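Local coordinates for protein streptokinase domain B (Streptococcus dysgalactiae subsp. equisimilis, PDB 1QQR) that forms part of a non-proteolytic activator of plasminogen, whose activation leads to fibrinolysis, and probably contributes to binding plasminogen, at residues Tyr12-Phe16 / Gln52-Leu57; Pro21-Phe25 / His61-Thr65; Thr32-Lys36 / Glu48-Gln52; Ile73-Asp77 / Tyr93-Arg98; Arg98-Tyr102 / Glu113-Asp118. All coordinates share one frame; numbering follows the deposited sequence.

Interaction 1 (Tyr12-Phe16 / Gln52-Leu57); sequences YTVQF and QAQSIL
F16 and Y12 of strand 8-18 pack with V14 against A53, I56 and L57 of helix 46-60, the helix-on-sheet layer of the beta-grasp fold that streptokinase domains share. The local axes cross at -62°, 9.6 Å apart. Packing is dense round the F16 ring. Its CG stands anti to the carbonyl carbon (chi1 -64°), which puts the ring under the helix. L57 CD1 sits over one face almost centrally, 3.8 Å from the centroid in a CH-pi contact, while CG2 of neighbouring V14 covers the opposite face nearer the rim. At the edge, F16 CE1 meets I56 CG2 at 3.9 Å, and F16 CZ lies 3.5 Å from the carbonyl O of A53. Toward I56 and the partly exposed Q52 the fit relaxes. V14 CG1 and I56 CG2 are 4.2 Å apart, their side chains sliding past each other in opposite directions. I56 CD1 reaches only the edge of the Y12 ring, and Q52 CB lies at the limit of contact. The Q52 amide turns instead to K33. The exception on this side is the phenol of Y12, which runs on beneath the helix to hydrogen-bond E122; on the way Y12 OH passes 3.4 Å from A53 CB.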
# COMPACT_ATOMS: atom_id res chain seq x y z
N TYR A 12 -0.47 -4.82 -0.55
CA TYR A 12 -1.13 -3.53 -0.47
C TYR A 12 -2.14 -3.44 0.65
O TYR A 12 -2.90 -4.37 0.90
CB TYR A 12 -1.82 -3.27 -1.81
CG TYR A 12 -2.48 -1.93 -1.94
CD1 TYR A 12 -1.73 -0.78 -2.14
CD2 TYR A 12 -3.87 -1.81 -1.88
CE1 TYR A 12 -2.34 0.45 -2.29
CE2 TYR A 12 -4.50 -0.57 -2.02
CZ TYR A 12 -3.74 0.56 -2.23
OH TYR A 12 -4.36 1.78 -2.44
N THR A 13 -2.12 -2.32 1.35
CA THR A 13 -3.11 -2.08 2.37
C THR A 13 -3.54 -0.60 2.26
O THR A 13 -2.73 0.30 2.02
CB THR A 13 -2.61 -2.41 3.78
OG1 THR A 13 -3.71 -2.29 4.68
CG2 THR A 13 -1.52 -1.47 4.22
N VAL A 14 -4.84 -0.38 2.41
CA VAL A 14 -5.40 0.95 2.29
C VAL A 14 -6.42 1.23 3.39
O VAL A 14 -7.21 0.36 3.77
CB VAL A 14 -6.09 1.15 0.91
CG1 VAL A 14 -7.22 0.16 0.74
CG2 VAL A 14 -6.61 2.57 0.76
N GLN A 15 -6.37 2.45 3.91
CA GLN A 15 -7.29 2.92 4.94
C GLN A 15 -8.13 4.04 4.29
O GLN A 15 -7.61 4.87 3.53
CB GLN A 15 -6.48 3.45 6.14
CG GLN A 15 -7.25 4.42 7.04
CD GLN A 15 -6.44 4.92 8.24
OE1 GLN A 15 -5.31 5.41 8.09
NE2 GLN A 15 -7.02 4.81 9.43
N PHE A 16 -9.43 4.07 4.57
CA PHE A 16 -10.31 5.07 3.98
C PHE A 16 -10.91 5.98 5.03
O PHE A 16 -11.47 5.49 6.01
CB PHE A 16 -11.46 4.40 3.22
CG PHE A 16 -11.02 3.58 2.04
CD1 PHE A 16 -11.15 2.20 2.04
CD2 PHE A 16 -10.51 4.20 0.90
CE1 PHE A 16 -10.79 1.44 0.91
CE2 PHE A 16 -10.15 3.45 -0.23
CZ PHE A 16 -10.29 2.07 -0.22
N GLN A 52 -6.61 0.35 -7.86
CA GLN A 52 -6.72 -0.68 -6.84
C GLN A 52 -7.57 -0.20 -5.66
O GLN A 52 -8.46 -0.90 -5.19
CB GLN A 52 -5.33 -1.05 -6.31
CG GLN A 52 -4.72 -2.27 -6.93
CD GLN A 52 -5.65 -3.46 -6.86
OE1 GLN A 52 -6.20 -3.81 -5.79
NE2 GLN A 52 -5.85 -4.10 -8.01
N ALA A 53 -7.29 1.00 -5.17
CA ALA A 53 -8.03 1.51 -4.03
C ALA A 53 -9.52 1.70 -4.38
O ALA A 53 -10.40 1.32 -3.62
CB ALA A 53 -7.40 2.83 -3.55
N GLN A 54 -9.80 2.28 -5.55
CA GLN A 54 -11.18 2.51 -5.95
C GLN A 54 -11.92 1.18 -6.01
O GLN A 54 -13.04 1.07 -5.54
CB GLN A 54 -11.22 3.23 -7.32
CG GLN A 54 -12.64 3.63 -7.83
CD GLN A 54 -13.44 4.50 -6.83
OE1 GLN A 54 -13.04 5.63 -6.50
NE2 GLN A 54 -14.57 3.97 -6.34
N SER A 55 -11.28 0.14 -6.55
CA SER A 55 -11.98 -1.13 -6.63
C SER A 55 -12.21 -1.72 -5.24
O SER A 55 -13.28 -2.28 -4.96
CB SER A 55 -11.24 -2.11 -7.56
OG SER A 55 -10.32 -2.94 -6.88
N ILE A 56 -11.23 -1.58 -4.35
CA ILE A 56 -11.42 -2.10 -3.00
C ILE A 56 -12.53 -1.31 -2.31
O ILE A 56 -13.38 -1.89 -1.62
CB ILE A 56 -10.14 -1.99 -2.20
CG1 ILE A 56 -9.15 -3.05 -2.69
CG2 ILE A 56 -10.43 -2.12 -0.71
CD1 ILE A 56 -7.81 -3.01 -2.04
N LEU A 57 -12.54 0.01 -2.53
CA LEU A 57 -13.55 0.89 -1.97
C LEU A 57 -14.94 0.48 -2.46
O LEU A 57 -15.89 0.47 -1.69
CB LEU A 57 -13.28 2.36 -2.37
CG LEU A 57 -14.30 3.36 -1.80
CD1 LEU A 57 -14.24 3.32 -0.25
CD2 LEU A 57 -14.02 4.77 -2.30

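Interaction 2 (Pro21-Phe25 / His61-Thr65); sequences PDDDF and HPGYT
F25 lies with one face against the imidazole of H61 and turns its edge to the phenol of Y64. The F25 and H61 rings form a face-to-face stack, centroids 3.9 Å apart and planes only 14° from parallel, with the H61 ring set over the CE2-CZ side of F25. H61 CB continues the cover, 3.9 Å from F25 CZ. Against Y64 the F25 ring stands T-shaped: its edge is directed at the phenol face, planes at 71°, and F25 CE1 comes within 3.5 Å of Y64 CZ. F25 takes this place because its CG is anti to the carbonyl carbon (chi1 -70°), which carries the ring across from its own loop.

The three rings form an aromatic cluster that joins the loop after strand 8-18 to the corner between helix 46-60 and strand 64-76. That corner is a type II beta turn from H61 to Y64, closed by Y64 N to H61 O at 3.2 Å, with G63 at its third position. F16, P18 and V126 continue the apolar surroundings of F25.

At the far end of the phenol, D22 supplies the polar partner. Y64 OH donates to D22 OD2, whose carboxylate is steeply inclined to the ring; the modelled 2.4 Å between Y64 OH and D22 OD2 is very short, and its exact value is doubtful. K128 adds a weak hydrogen bond to the same hydroxyl. D22 OD1 takes a weak bond from D24 N and lies 3.0 Å from D24 OD2, a closeness of acceptors that could raise the affinity of one carboxylate for a proton.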
# COMPACT_ATOMS: atom_id res chain seq x y z
N PRO A 21 -18.43 11.92 9.12
CA PRO A 21 -18.73 10.67 9.83
C PRO A 21 -19.63 9.61 9.21
O PRO A 21 -20.56 9.92 8.47
CB PRO A 21 -19.28 11.16 11.18
CG PRO A 21 -19.79 12.53 10.88
CD PRO A 21 -18.69 13.07 10.00
N ASP A 22 -19.32 8.35 9.52
CA ASP A 22 -20.07 7.18 9.06
C ASP A 22 -19.53 5.97 9.82
O ASP A 22 -18.34 5.67 9.78
CB ASP A 22 -19.90 6.96 7.55
CG ASP A 22 -20.66 5.73 7.05
OD1 ASP A 22 -20.55 4.65 7.68
OD2 ASP A 22 -21.37 5.83 6.03
N ASP A 23 -20.42 5.27 10.51
CA ASP A 23 -20.04 4.10 11.30
C ASP A 23 -19.41 2.95 10.52
O ASP A 23 -18.43 2.37 10.98
CB ASP A 23 -21.25 3.56 12.07
CG ASP A 23 -21.71 4.51 13.15
OD1 ASP A 23 -20.85 5.03 13.89
OD2 ASP A 23 -22.94 4.72 13.27
N ASP A 24 -19.98 2.63 9.36
CA ASP A 24 -19.46 1.53 8.55
C ASP A 24 -17.93 1.52 8.49
O ASP A 24 -17.32 0.47 8.30
CB ASP A 24 -20.03 1.60 7.13
CG ASP A 24 -21.55 1.47 7.12
OD1 ASP A 24 -22.06 0.45 7.63
OD2 ASP A 24 -22.21 2.39 6.59
N PHE A 25 -17.33 2.70 8.66
CA PHE A 25 -15.88 2.82 8.65
C PHE A 25 -15.35 2.61 10.06
O PHE A 25 -14.95 3.55 10.75
CB PHE A 25 -15.45 4.18 8.09
CG PHE A 25 -15.69 4.33 6.61
CD1 PHE A 25 -16.94 4.72 6.14
CD2 PHE A 25 -14.70 4.02 5.69
CE1 PHE A 25 -17.19 4.80 4.77
CE2 PHE A 25 -14.94 4.10 4.33
CZ PHE A 25 -16.18 4.49 3.86
N HIS A 61 -17.23 -0.51 0.44
CA HIS A 61 -18.07 0.64 0.73
C HIS A 61 -18.78 1.20 -0.49
O HIS A 61 -18.46 2.30 -0.97
CB HIS A 61 -17.23 1.72 1.39
CG HIS A 61 -16.56 1.27 2.65
ND1 HIS A 61 -15.22 0.97 2.72
CD2 HIS A 61 -17.06 1.07 3.89
CE1 HIS A 61 -14.91 0.61 3.95
NE2 HIS A 61 -16.01 0.67 4.68
N PRO A 62 -19.78 0.46 -0.99
CA PRO A 62 -20.56 0.88 -2.16
C PRO A 62 -21.22 2.24 -1.85
O PRO A 62 -21.68 2.48 -0.73
CB PRO A 62 -21.56 -0.27 -2.32
CG PRO A 62 -21.81 -0.68 -0.89
CD PRO A 62 -20.41 -0.68 -0.30
N GLY A 63 -21.22 3.13 -2.83
CA GLY A 63 -21.78 4.44 -2.59
C GLY A 63 -20.73 5.52 -2.31
O GLY A 63 -21.05 6.71 -2.36
N TYR A 64 -19.50 5.11 -2.01
CA TYR A 64 -18.43 6.07 -1.75
C TYR A 64 -17.46 6.11 -2.91
O TYR A 64 -17.41 5.18 -3.71
CB TYR A 64 -17.65 5.70 -0.49
CG TYR A 64 -18.32 6.08 0.81
CD1 TYR A 64 -19.36 5.31 1.33
CD2 TYR A 64 -17.92 7.21 1.52
CE1 TYR A 64 -19.98 5.66 2.53
CE2 TYR A 64 -18.54 7.57 2.72
CZ TYR A 64 -19.57 6.80 3.21
OH TYR A 64 -20.16 7.14 4.40
N THR A 65 -16.69 7.19 -3.01
CA THR A 65 -15.69 7.34 -4.06
C THR A 65 -14.45 7.99 -3.47
O THR A 65 -14.53 8.66 -2.45
CB THR A 65 -16.18 8.24 -5.22
OG1 THR A 65 -15.08 8.51 -6.12
CG2 THR A 65 -16.70 9.55 -4.70

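Interaction 3 (Thr32-Lys36 / Glu48-Gln52); sequences TKLLK and ELLAQ
A bulged edge strand, 33-38, meets the first half of helix 46-60 through K33, L35 and K36, which face Q52, L49 and E48. The segments run roughly antiparallel, at 145°, and their axes come no nearer than 11.8 Å, so long side chains bridge the gap. K33 is stretched out along its whole length, CG anti to the backbone N (chi1 166°), and its ammonium meets the amide of Q52: K33 NZ donates a hydrogen bond to Q52 OE1 at 2.6 Å, in the carbonyl plane and on a lone pair. Q52 bends at chi2 to offer that oxygen.

This strand pairs antiparallel with strand 8-18, as in the first two strands of a beta-grasp, ahead of the helix. Opposite V10 it carries a classic beta bulge at L35 and K36, and both of these consecutive side chains set out toward the helix. L35 fills the apolar middle: L35 CD1 lies 3.8 Å from Q52 CG, and L35 CD2 meets L49 CD2 at 4.0 Å, the two leucines crossing at about a right angle, both also touching Y12. At the outer end the extended K36 makes only a long salt bridge, NZ to E48 OE1 at 3.9 Å, while E48 OE2 accepts a hydrogen bond from T45 N.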
# COMPACT_ATOMS: atom_id res chain seq x y z
N THR A 32 -4.23 -7.11 4.15
CA THR A 32 -3.35 -6.73 3.07
C THR A 32 -3.80 -7.60 1.92
O THR A 32 -4.41 -8.64 2.11
CB THR A 32 -1.88 -7.03 3.36
OG1 THR A 32 -1.70 -8.44 3.44
CG2 THR A 32 -1.46 -6.37 4.67
N LYS A 33 -3.53 -7.14 0.72
CA LYS A 33 -3.88 -7.87 -0.47
C LYS A 33 -2.59 -7.95 -1.28
O LYS A 33 -1.84 -6.97 -1.35
CB LYS A 33 -4.94 -7.08 -1.23
CG LYS A 33 -5.18 -7.53 -2.64
CD LYS A 33 -6.15 -6.58 -3.33
CE LYS A 33 -6.40 -6.98 -4.76
NZ LYS A 33 -7.38 -6.04 -5.36
N LEU A 34 -2.29 -9.11 -1.85
CA LEU A 34 -1.08 -9.21 -2.66
C LEU A 34 -1.46 -8.60 -3.99
O LEU A 34 -2.43 -9.00 -4.61
CB LEU A 34 -0.63 -10.66 -2.90
CG LEU A 34 0.60 -10.60 -3.82
CD1 LEU A 34 1.86 -10.77 -2.99
CD2 LEU A 34 0.52 -11.65 -4.91
N LEU A 35 -0.69 -7.61 -4.40
CA LEU A 35 -0.95 -6.97 -5.67
C LEU A 35 -0.33 -7.85 -6.75
O LEU A 35 -1.00 -8.30 -7.67
CB LEU A 35 -0.29 -5.61 -5.69
CG LEU A 35 -1.21 -4.42 -5.85
CD1 LEU A 35 -2.44 -4.60 -4.96
CD2 LEU A 35 -0.41 -3.16 -5.54
N LYS A 36 0.97 -8.08 -6.61
CA LYS A 36 1.70 -8.90 -7.56
C LYS A 36 3.14 -9.14 -7.11
O LYS A 36 3.63 -8.53 -6.16
CB LYS A 36 1.68 -8.23 -8.94
CG LYS A 36 2.04 -6.75 -8.93
CD LYS A 36 1.67 -6.09 -10.27
CE LYS A 36 1.79 -4.55 -10.23
NZ LYS A 36 1.51 -3.84 -11.53
N GLU A 48 -2.21 3.28 -11.06
CA GLU A 48 -2.50 1.87 -10.82
C GLU A 48 -2.97 1.66 -9.38
O GLU A 48 -3.87 0.87 -9.13
CB GLU A 48 -1.26 1.03 -11.06
CG GLU A 48 -0.72 1.14 -12.47
CD GLU A 48 0.52 0.28 -12.69
OE1 GLU A 48 0.42 -0.69 -13.48
OE2 GLU A 48 1.56 0.56 -12.06
N LEU A 49 -2.35 2.37 -8.44
CA LEU A 49 -2.71 2.23 -7.04
C LEU A 49 -4.13 2.79 -6.82
O LEU A 49 -4.95 2.18 -6.09
CB LEU A 49 -1.68 2.93 -6.13
CG LEU A 49 -0.29 2.29 -6.16
CD1 LEU A 49 0.63 3.07 -5.24
CD2 LEU A 49 -0.35 0.81 -5.70
N LEU A 50 -4.41 3.92 -7.46
CA LEU A 50 -5.75 4.52 -7.36
C LEU A 50 -6.78 3.52 -7.87
O LEU A 50 -7.83 3.34 -7.24
CB LEU A 50 -5.87 5.79 -8.20
CG LEU A 50 -7.32 6.34 -8.29
CD1 LEU A 50 -7.74 6.99 -6.98
CD2 LEU A 50 -7.39 7.36 -9.38
N ALA A 51 -6.48 2.84 -8.98
CA ALA A 51 -7.44 1.89 -9.53
C ALA A 51 -7.68 0.80 -8.51
O ALA A 51 -8.82 0.36 -8.31
CB ALA A 51 -6.94 1.30 -10.86
N GLN A 52 -6.61 0.35 -7.86
CA GLN A 52 -6.72 -0.68 -6.84
C GLN A 52 -7.57 -0.20 -5.66
O GLN A 52 -8.46 -0.90 -5.19
CB GLN A 52 -5.33 -1.05 -6.31
CG GLN A 52 -4.72 -2.27 -6.93
CD GLN A 52 -5.65 -3.46 -6.86
OE1 GLN A 52 -6.20 -3.81 -5.79
NE2 GLN A 52 -5.85 -4.10 -8.01

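Interaction 4 (Ile73-Asp77 / Tyr93-Arg98); sequences IVTHD and YRVKNR
R98 and D77 carry the charged part of the contact. R98 NH1 donates to D77 OD2 at 3.1 Å in a nearly straight bond (163°). The carboxylate oxygen lies in the guanidinium plane, but the nitrogen sits well above the carboxylate plane, 54° out of it. D118 is a second anionic partner for R98, and T117 N holds the other oxygen of D77.

Hydrogen bonds within 93-98 fix the groups that face strand 64-76. A bend at chi3 (69°) folds R98 back on its own chain, where NE and NH2 grip the K96 carbonyl side-on, R98 NE at 3.1 Å and R98 NH2 at 3.2 Å from K96 O. Held by this pair, the guanidinium has little freedom to rotate. Y93 OH accepts from K96 N at 3.2 Å and also bonds to D118.

These residues belong to the stretch leaving the small two-stranded sheet 43-45/92-94, which here passes over the end of long strand 64-76 of the main beta-grasp sheet. The two segments run in nearly the same direction.

The remaining contacts are CH-pi and apolar. V74 CG2 stands over the Y93 ring, 4.2 Å from its centroid, while V74 CG1 reaches Y93 CZ at 3.9 Å. The H76 imidazole takes K96 CD on one face, 3.6 Å from the ring centroid, and stands almost perpendicular to the R98 guanidinium. On that side H76 CB touches R98 NH1 at 3.6 Å.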
# COMPACT_ATOMS: atom_id res chain seq x y z
N ILE A 73 2.98 5.05 1.52
CA ILE A 73 4.23 4.64 2.12
C ILE A 73 4.61 3.20 1.75
O ILE A 73 3.75 2.32 1.58
CB ILE A 73 4.10 4.79 3.63
CG1 ILE A 73 3.84 6.28 3.94
CG2 ILE A 73 5.33 4.26 4.33
CD1 ILE A 73 3.30 6.53 5.35
N VAL A 74 5.91 2.96 1.61
CA VAL A 74 6.32 1.61 1.31
C VAL A 74 7.23 1.15 2.41
O VAL A 74 8.13 1.88 2.79
CB VAL A 74 7.07 1.51 -0.06
CG1 VAL A 74 7.19 0.05 -0.50
CG2 VAL A 74 6.31 2.29 -1.12
N THR A 75 6.97 -0.05 2.94
CA THR A 75 7.81 -0.63 3.99
C THR A 75 8.42 -1.82 3.26
O THR A 75 7.70 -2.61 2.66
CB THR A 75 6.99 -1.13 5.23
OG1 THR A 75 6.22 -0.05 5.78
CG2 THR A 75 7.93 -1.68 6.34
N HIS A 76 9.74 -1.96 3.32
CA HIS A 76 10.42 -3.06 2.63
C HIS A 76 10.85 -4.12 3.59
O HIS A 76 11.71 -3.87 4.42
CB HIS A 76 11.66 -2.53 1.94
CG HIS A 76 11.42 -1.26 1.22
ND1 HIS A 76 11.81 -0.04 1.72
CD2 HIS A 76 10.78 -1.01 0.05
CE1 HIS A 76 11.43 0.91 0.88
NE2 HIS A 76 10.80 0.35 -0.13
N ASP A 77 10.26 -5.31 3.46
CA ASP A 77 10.61 -6.40 4.36
C ASP A 77 10.50 -5.90 5.80
O ASP A 77 9.56 -5.19 6.11
CB ASP A 77 12.01 -6.92 4.00
CG ASP A 77 12.02 -7.53 2.63
OD1 ASP A 77 11.30 -8.54 2.44
OD2 ASP A 77 12.70 -7.00 1.73
N TYR A 93 6.66 4.16 -8.39
CA TYR A 93 7.49 3.54 -7.38
C TYR A 93 8.24 2.43 -8.08
O TYR A 93 7.64 1.58 -8.76
CB TYR A 93 6.66 2.95 -6.24
CG TYR A 93 7.48 1.99 -5.40
CD1 TYR A 93 8.62 2.43 -4.72
CD2 TYR A 93 7.16 0.63 -5.34
CE1 TYR A 93 9.41 1.53 -4.00
CE2 TYR A 93 7.96 -0.27 -4.63
CZ TYR A 93 9.08 0.18 -3.96
OH TYR A 93 9.90 -0.72 -3.31
N ARG A 94 9.56 2.44 -7.92
CA ARG A 94 10.42 1.43 -8.52
C ARG A 94 10.75 0.45 -7.41
O ARG A 94 11.18 0.85 -6.33
CB ARG A 94 11.70 2.09 -9.04
CG ARG A 94 12.63 1.17 -9.79
CD ARG A 94 14.03 1.78 -9.91
NE ARG A 94 14.95 0.89 -10.61
CZ ARG A 94 16.28 0.99 -10.57
NH1 ARG A 94 16.86 1.95 -9.86
NH2 ARG A 94 17.03 0.13 -11.25
N VAL A 95 10.53 -0.84 -7.64
CA VAL A 95 10.83 -1.81 -6.60
C VAL A 95 12.30 -1.74 -6.24
O VAL A 95 13.16 -2.15 -7.02
CB VAL A 95 10.47 -3.22 -7.03
CG1 VAL A 95 10.84 -4.21 -5.95
CG2 VAL A 95 8.98 -3.28 -7.33
N LYS A 96 12.54 -1.19 -5.06
CA LYS A 96 13.86 -0.98 -4.48
C LYS A 96 14.76 -2.24 -4.46
O LYS A 96 14.30 -3.34 -4.17
CB LYS A 96 13.65 -0.45 -3.06
CG LYS A 96 14.85 -0.05 -2.28
CD LYS A 96 14.38 0.42 -0.91
CE LYS A 96 15.52 0.68 0.07
NZ LYS A 96 16.09 2.07 -0.02
N ASN A 97 16.04 -2.05 -4.79
CA ASN A 97 17.02 -3.13 -4.81
C ASN A 97 17.30 -3.57 -3.39
O ASN A 97 17.32 -2.75 -2.46
CB ASN A 97 18.34 -2.66 -5.45
CG ASN A 97 19.20 -3.80 -5.96
OD1 ASN A 97 18.84 -4.98 -5.84
ND2 ASN A 97 20.33 -3.46 -6.54
N ARG A 98 17.51 -4.86 -3.20
CA ARG A 98 17.77 -5.34 -1.86
C ARG A 98 18.41 -6.72 -1.82
O ARG A 98 18.40 -7.50 -2.78
CB ARG A 98 16.46 -5.38 -1.05
CG ARG A 98 15.54 -6.54 -1.44
CD ARG A 98 14.09 -6.30 -1.03
NE ARG A 98 13.45 -5.23 -1.80
CZ ARG A 98 12.24 -4.72 -1.53
NH1 ARG A 98 11.54 -5.18 -0.49
NH2 ARG A 98 11.71 -3.79 -2.32

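Interaction 5 (Arg98-Tyr102 / Glu113-Asp118); sequences REQAY and EINNTD
Y102 and E113 form an antiparallel non-hydrogen-bonded pair, and next to it I114 N donates to A101 O at 2.9 Å. The chains then diverge toward R98 and D118, and side chains fill the widening gap. A101 CB meets I114 CG1 at 4.0 Å and lies beside the side-chain amide of N116. E113 crosses Q100 at about a right angle, its OE2 3.7 Å from Q100 CG, while its other oxygen makes a salt bridge to K6. Q100 bends at chi2 (74°), which brings its amide back over the strand: Q100 NE2 lies 2.8 Å from I114 O and donates to a water at 3.0 Å. That water also accepts from N116 N, tying the glutamine to the opposite backbone, and Q100 OE1 accepts from K6 N. The N116 amide stands steeply to the R98 guanidinium, with N116 CB 4.0 Å from R98 CD.

At the inner end R98 turns both terminal nitrogens to the buried carboxylate of D118, planes 52° apart. R98 NH2 makes a weak bond to D118 OD2, which also bonds Y93, at 3.1 Å; bonds from NH1 and NH2 to D118 OD1 are also modelled, though the place of that oxygen is less sure.

The contact joins the loop leading into strand 102-104 to the early part of the long strand 111-128. It grades from a water-bridged outer part to a buried ion pair, where R98 between D77 and D118 would be expected to keep its charge and to stabilise both carboxylates as anions.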
# COMPACT_ATOMS: atom_id res chain seq x y z
N ARG A 98 17.51 -4.86 -3.20
CA ARG A 98 17.77 -5.34 -1.86
C ARG A 98 18.41 -6.72 -1.82
O ARG A 98 18.40 -7.50 -2.78
CB ARG A 98 16.46 -5.38 -1.05
CG ARG A 98 15.54 -6.54 -1.44
CD ARG A 98 14.09 -6.30 -1.03
NE ARG A 98 13.45 -5.23 -1.80
CZ ARG A 98 12.24 -4.72 -1.53
NH1 ARG A 98 11.54 -5.18 -0.49
NH2 ARG A 98 11.71 -3.79 -2.32
N GLU A 99 18.94 -6.99 -0.63
CA GLU A 99 19.58 -8.25 -0.30
C GLU A 99 18.47 -9.29 -0.21
O GLU A 99 17.39 -8.98 0.28
CB GLU A 99 20.28 -8.08 1.04
CG GLU A 99 21.48 -8.97 1.21
CD GLU A 99 22.57 -8.65 0.23
OE1 GLU A 99 23.10 -7.52 0.28
OE2 GLU A 99 22.89 -9.53 -0.60
N GLN A 100 18.72 -10.50 -0.69
CA GLN A 100 17.72 -11.57 -0.65
C GLN A 100 17.40 -11.94 0.79
O GLN A 100 18.31 -12.17 1.59
CB GLN A 100 18.24 -12.80 -1.39
CG GLN A 100 17.43 -14.05 -1.19
CD GLN A 100 16.12 -14.02 -1.94
OE1 GLN A 100 16.09 -13.71 -3.13
NE2 GLN A 100 15.03 -14.35 -1.26
N ALA A 101 16.12 -12.01 1.13
CA ALA A 101 15.70 -12.34 2.49
C ALA A 101 15.91 -13.81 2.87
O ALA A 101 15.79 -14.72 2.03
CB ALA A 101 14.21 -12.01 2.67
N TYR A 102 16.20 -14.03 4.15
CA TYR A 102 16.34 -15.40 4.65
C TYR A 102 16.15 -15.44 6.16
O TYR A 102 16.26 -14.42 6.84
CB TYR A 102 17.72 -15.98 4.35
CG TYR A 102 18.79 -15.38 5.24
CD1 TYR A 102 19.35 -14.14 4.94
CD2 TYR A 102 19.20 -16.03 6.42
CE1 TYR A 102 20.27 -13.54 5.79
CE2 TYR A 102 20.14 -15.44 7.28
CZ TYR A 102 20.67 -14.20 6.95
OH TYR A 102 21.60 -13.61 7.75
N GLU A 113 16.39 -19.24 2.45
CA GLU A 113 15.85 -18.08 1.79
C GLU A 113 14.34 -18.06 1.76
O GLU A 113 13.69 -19.10 1.70
CB GLU A 113 16.40 -17.97 0.37
CG GLU A 113 17.92 -17.84 0.32
CD GLU A 113 18.44 -17.79 -1.10
OE1 GLU A 113 17.81 -18.38 -2.00
OE2 GLU A 113 19.50 -17.15 -1.32
N ILE A 114 13.79 -16.86 1.86
CA ILE A 114 12.35 -16.70 1.82
C ILE A 114 12.06 -15.49 0.97
O ILE A 114 12.97 -14.72 0.61
CB ILE A 114 11.74 -16.51 3.22
CG1 ILE A 114 12.50 -15.42 3.99
CG2 ILE A 114 11.75 -17.83 3.96
CD1 ILE A 114 11.75 -14.98 5.25
N ASN A 115 10.79 -15.33 0.62
CA ASN A 115 10.39 -14.22 -0.24
C ASN A 115 10.51 -12.84 0.38
O ASN A 115 10.20 -12.64 1.55
CB ASN A 115 8.98 -14.47 -0.75
CG ASN A 115 8.93 -15.64 -1.73
OD1 ASN A 115 8.22 -16.63 -1.52
ND2 ASN A 115 9.71 -15.54 -2.81
N ASN A 116 11.00 -11.91 -0.41
CA ASN A 116 11.13 -10.53 0.02
C ASN A 116 9.75 -9.92 -0.23
O ASN A 116 9.00 -10.39 -1.10
CB ASN A 116 12.18 -9.81 -0.83
CG ASN A 116 13.60 -10.08 -0.34
OD1 ASN A 116 14.14 -9.32 0.46
ND2 ASN A 116 14.18 -11.17 -0.82
N THR A 117 9.40 -8.90 0.53
CA THR A 117 8.09 -8.29 0.35
C THR A 117 8.17 -6.79 0.50
O THR A 117 9.04 -6.29 1.22
CB THR A 117 7.05 -8.78 1.43
OG1 THR A 117 7.56 -8.47 2.73
CG2 THR A 117 6.81 -10.27 1.37
N ASP A 118 7.27 -6.11 -0.19
CA ASP A 118 7.11 -4.66 -0.10
C ASP A 118 5.68 -4.51 0.40
O ASP A 118 4.76 -5.18 -0.09
CB ASP A 118 7.19 -3.97 -1.47
CG ASP A 118 8.54 -3.35 -1.75
OD1 ASP A 118 9.37 -3.23 -0.82
OD2 ASP A 118 8.76 -2.97 -2.93
O HOH W 1 12.67 -13.08 -2.64

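The five contacts spread along one elongated domain whose strands mostly share a sheet. Interactions 1 and 3 both pack helix 46-60 against neighbouring strands, 8-18 and 33-38: their centres are 7 Å apart, both use Q52, and Y12 N probably bonds to K33 O at 2.7 Å. Interaction 2 is a surface contact nearer one end of the domain, its centre 13 Å from that of interaction 1, with F16 O 3.6 Å from F25 CD2. Interactions 4 and 5, centred 11 Å apart, share R98 and interlock through D77 OD1 and T117 N, 2.7 Å apart. The extremes, interactions 2 and 5, stand 37 Å apart between centres, on opposite sides of the chain's centre.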